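Local coordinates for mirolysin (Tannerella forsythia, PDB 7OD0), which probably cleaves proteins and peptides as a secreted zinc metallopeptidase of the pappalysin type, in the metzincin clan, at residues L127-F132 with G144-Y149. Numbering follows the deposited sequence.
With V7Q (2,1,3-benzothiadiazol-4-ylmethanamine), chain G.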
loop_
_atom_site.group_PDB
_atom_site.type_symbol
_atom_site.label_atom_id
_atom_site.label_comp_id
_atom_site.label_asym_id
_atom_site.label_seq_id
_atom_site.Cartn_x
_atom_site.Cartn_y
_atom_site.Cartn_z
ATOM N N LEU A 127 -5.259 -1.567 10.936
ATOM C CA LEU A 127 -5.090 -0.380 10.050
ATOM C C LEU A 127 -5.475 -0.737 8.613
ATOM O O LEU A 127 -6.049 0.126 7.908
ATOM C CB LEU A 127 -3.651 0.124 10.100
ATOM C CG LEU A 127 -3.178 0.662 11.455
ATOM C CD1 LEU A 127 -1.784 1.276 11.330
ATOM C CD2 LEU A 127 -4.166 1.678 12.010
ATOM N N GLY A 128 -5.160 -1.959 8.180
ATOM C CA GLY A 128 -5.442 -2.411 6.805
ATOM C C GLY A 128 -4.825 -3.760 6.552
ATOM O O GLY A 128 -4.060 -4.247 7.436
ATOM N N TYR A 129 -5.099 -4.334 5.384
ATOM C CA TYR A 129 -4.484 -5.610 4.957
ATOM C C TYR A 129 -4.455 -5.710 3.437
ATOM O O TYR A 129 -5.278 -5.058 2.720
ATOM C CB TYR A 129 -5.198 -6.796 5.604
ATOM C CG TYR A 129 -6.596 -7.084 5.129
ATOM C CD1 TYR A 129 -7.680 -6.429 5.674
ATOM C CD2 TYR A 129 -6.843 -8.075 4.191
ATOM C CE1 TYR A 129 -8.974 -6.719 5.265
ATOM C CE2 TYR A 129 -8.130 -8.371 3.765
ATOM C CZ TYR A 129 -9.202 -7.696 4.316
ATOM O OH TYR A 129 -10.479 -7.961 3.918
ATOM N N ALA A 130 -3.485 -6.503 2.973
ATOM C CA ALA A 130 -3.173 -6.722 1.546
ATOM C C ALA A 130 -3.415 -8.182 1.188
ATOM O O ALA A 130 -3.607 -8.981 2.084
ATOM C CB ALA A 130 -1.745 -6.337 1.288
ATOM N N GLN A 131 -3.412 -8.488 -0.098
ATOM C CA GLN A 131 -3.265 -9.878 -0.597
ATOM C C GLN A 131 -1.997 -9.934 -1.447
ATOM O O GLN A 131 -1.820 -9.061 -2.277
ATOM C CB GLN A 131 -4.522 -10.306 -1.356
ATOM C CG GLN A 131 -4.531 -11.782 -1.731
ATOM C CD GLN A 131 -5.773 -12.191 -2.469
ATOM O OE1 GLN A 131 -6.845 -12.354 -1.895
ATOM N NE2 GLN A 131 -5.617 -12.378 -3.758
ATOM N N PHE A 132 -1.139 -10.922 -1.213
ATOM C CA PHE A 132 0.144 -11.105 -1.943
ATOM C C PHE A 132 -0.121 -11.654 -3.340
ATOM O O PHE A 132 -1.099 -12.364 -3.549
ATOM C CB PHE A 132 1.076 -12.037 -1.173
ATOM C CG PHE A 132 1.647 -11.418 0.073
ATOM C CD1 PHE A 132 2.713 -10.548 -0.019
ATOM C CD2 PHE A 132 1.126 -11.700 1.319
ATOM C CE1 PHE A 132 3.248 -9.969 1.115
ATOM C CE2 PHE A 132 1.668 -11.124 2.460
ATOM C CZ PHE A 132 2.734 -10.270 2.357
ATOM N N GLY A 144 -5.992 -7.139 -3.931
ATOM C CA GLY A 144 -6.057 -5.698 -3.684
ATOM C C GLY A 144 -5.732 -5.377 -2.242
ATOM O O GLY A 144 -5.051 -6.179 -1.553
ATOM N N VAL A 145 -6.252 -4.249 -1.787
ATOM C CA VAL A 145 -5.804 -3.589 -0.533
ATOM C C VAL A 145 -7.047 -3.075 0.189
ATOM O O VAL A 145 -7.949 -2.510 -0.476
ATOM C CB VAL A 145 -4.771 -2.491 -0.863
ATOM C CG1 VAL A 145 -4.609 -1.454 0.236
ATOM C CG2 VAL A 145 -3.421 -3.107 -1.227
ATOM N N VAL A 146 -7.101 -3.310 1.496
ATOM C CA VAL A 146 -8.163 -2.759 2.381
ATOM C C VAL A 146 -7.517 -1.785 3.381
ATOM O O VAL A 146 -6.516 -2.157 4.000
ATOM C CB VAL A 146 -8.916 -3.888 3.091
ATOM C CG1 VAL A 146 -10.096 -3.350 3.857
ATOM C CG2 VAL A 146 -9.354 -4.958 2.105
ATOM N N ILE A 147 -8.112 -0.613 3.552
ATOM C CA ILE A 147 -7.616 0.431 4.491
ATOM C C ILE A 147 -8.734 0.861 5.442
ATOM O O ILE A 147 -9.863 1.142 4.971
ATOM C CB ILE A 147 -7.064 1.636 3.723
ATOM C CG1 ILE A 147 -6.048 1.192 2.660
ATOM C CG2 ILE A 147 -6.482 2.648 4.715
ATOM C CD1 ILE A 147 -4.765 0.629 3.235
ATOM N N HIS A 148 -8.415 0.949 6.732
ATOM C CA HIS A 148 -9.335 1.495 7.764
ATOM C C HIS A 148 -9.671 2.949 7.396
ATOM O O HIS A 148 -8.759 3.687 7.007
ATOM C CB HIS A 148 -8.733 1.352 9.162
ATOM C CG HIS A 148 -9.724 1.551 10.249
ATOM N ND1 HIS A 148 -10.398 2.746 10.409
ATOM C CD2 HIS A 148 -10.167 0.715 11.213
ATOM C CE1 HIS A 148 -11.206 2.653 11.451
ATOM N NE2 HIS A 148 -11.091 1.405 11.953
ATOM N N TYR A 149 -10.943 3.341 7.471
ATOM C CA TYR A 149 -11.413 4.667 6.988
ATOM C C TYR A 149 -10.756 5.792 7.806
ATOM O O TYR A 149 -10.550 6.849 7.252
ATOM C CB TYR A 149 -12.943 4.732 6.966
ATOM C CG TYR A 149 -13.570 5.008 8.300
ATOM C CD1 TYR A 149 -13.877 3.976 9.164
ATOM C CD2 TYR A 149 -13.807 6.307 8.712
ATOM C CE1 TYR A 149 -14.429 4.225 10.409
ATOM C CE2 TYR A 149 -14.358 6.572 9.957
ATOM C CZ TYR A 149 -14.692 5.526 10.796
ATOM O OH TYR A 149 -15.227 5.795 12.022
HETATM N N1 V7Q G . 2.963 1.707 9.528
HETATM C C1 V7Q G . 2.348 0.887 8.463
HETATM C C2 V7Q G . 1.357 -0.148 8.943
HETATM C C3 V7Q G . 0.464 -0.756 8.059
HETATM C C4 V7Q G . -0.429 -1.734 8.463
HETATM C C5 V7Q G . -0.505 -2.146 9.759
HETATM C C6 V7Q G . 0.376 -1.552 10.691
HETATM N N2 V7Q G . 0.447 -1.816 12.013
HETATM S S1 V7Q G . 1.446 -0.699 12.617
HETATM N N3 V7Q G . 2.064 -0.062 11.269
HETATM C C7 V7Q G . 1.308 -0.548 10.267
HETATM O O HOH W 1 -6.445 -6.846 0.637
#
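Y129 and V146 form the hydrogen-bonded pair of a short antiparallel ladder between strands 128-130 and 145-148. V146 N gives Y129 O a nearly straight bond of 2.8 Å, and Y129 N reaches V146 O at 2.9 Å. Backbone bonds also run from H148 N to L127 O (2.8 Å), where the donor lies 32° out of the carbonyl plane, and from Q131 N to G144 O, a longer bond of 3.2 Å. One water donates to both Y129 O and G144 O, giving each carbonyl a second partner.

Apolar contact is concentrated on the Y129 and V146 side. The tyrosine's CG sits between backbone N and carbonyl carbon (chi1 70°), which swings the ring over its neighbour; V146 CG2 meets one ring face in a CH-pi contact, 3.9 Å from the centroid and displaced toward CZ. A flat ring suits a branched valine here, while the tyrosine's OH hydrogen-bonds to D96. Opposite I147, in a non-hydrogen-bonded pair, G128 brings its CA to 3.0 Å from V146 O, a spot where a side chain would collide. The small A130 lies opposite V145, and both touch E171 of helix 166-175, which carries the probable zinc-binding HExxH motif.

L127 turns away from the partner strand, its CD1 lying 3.6 Å from C6 of the bound benzothiadiazole. Strand 145-148 also pairs in parallel with strand 115-120, so 128-130 is an antiparallel edge strand beside helix 166-175, as in metzincins. There such a strand typically aligns substrate; backbone bonds thus fix its register, while L127 contributes an apolar surface to ligand binding.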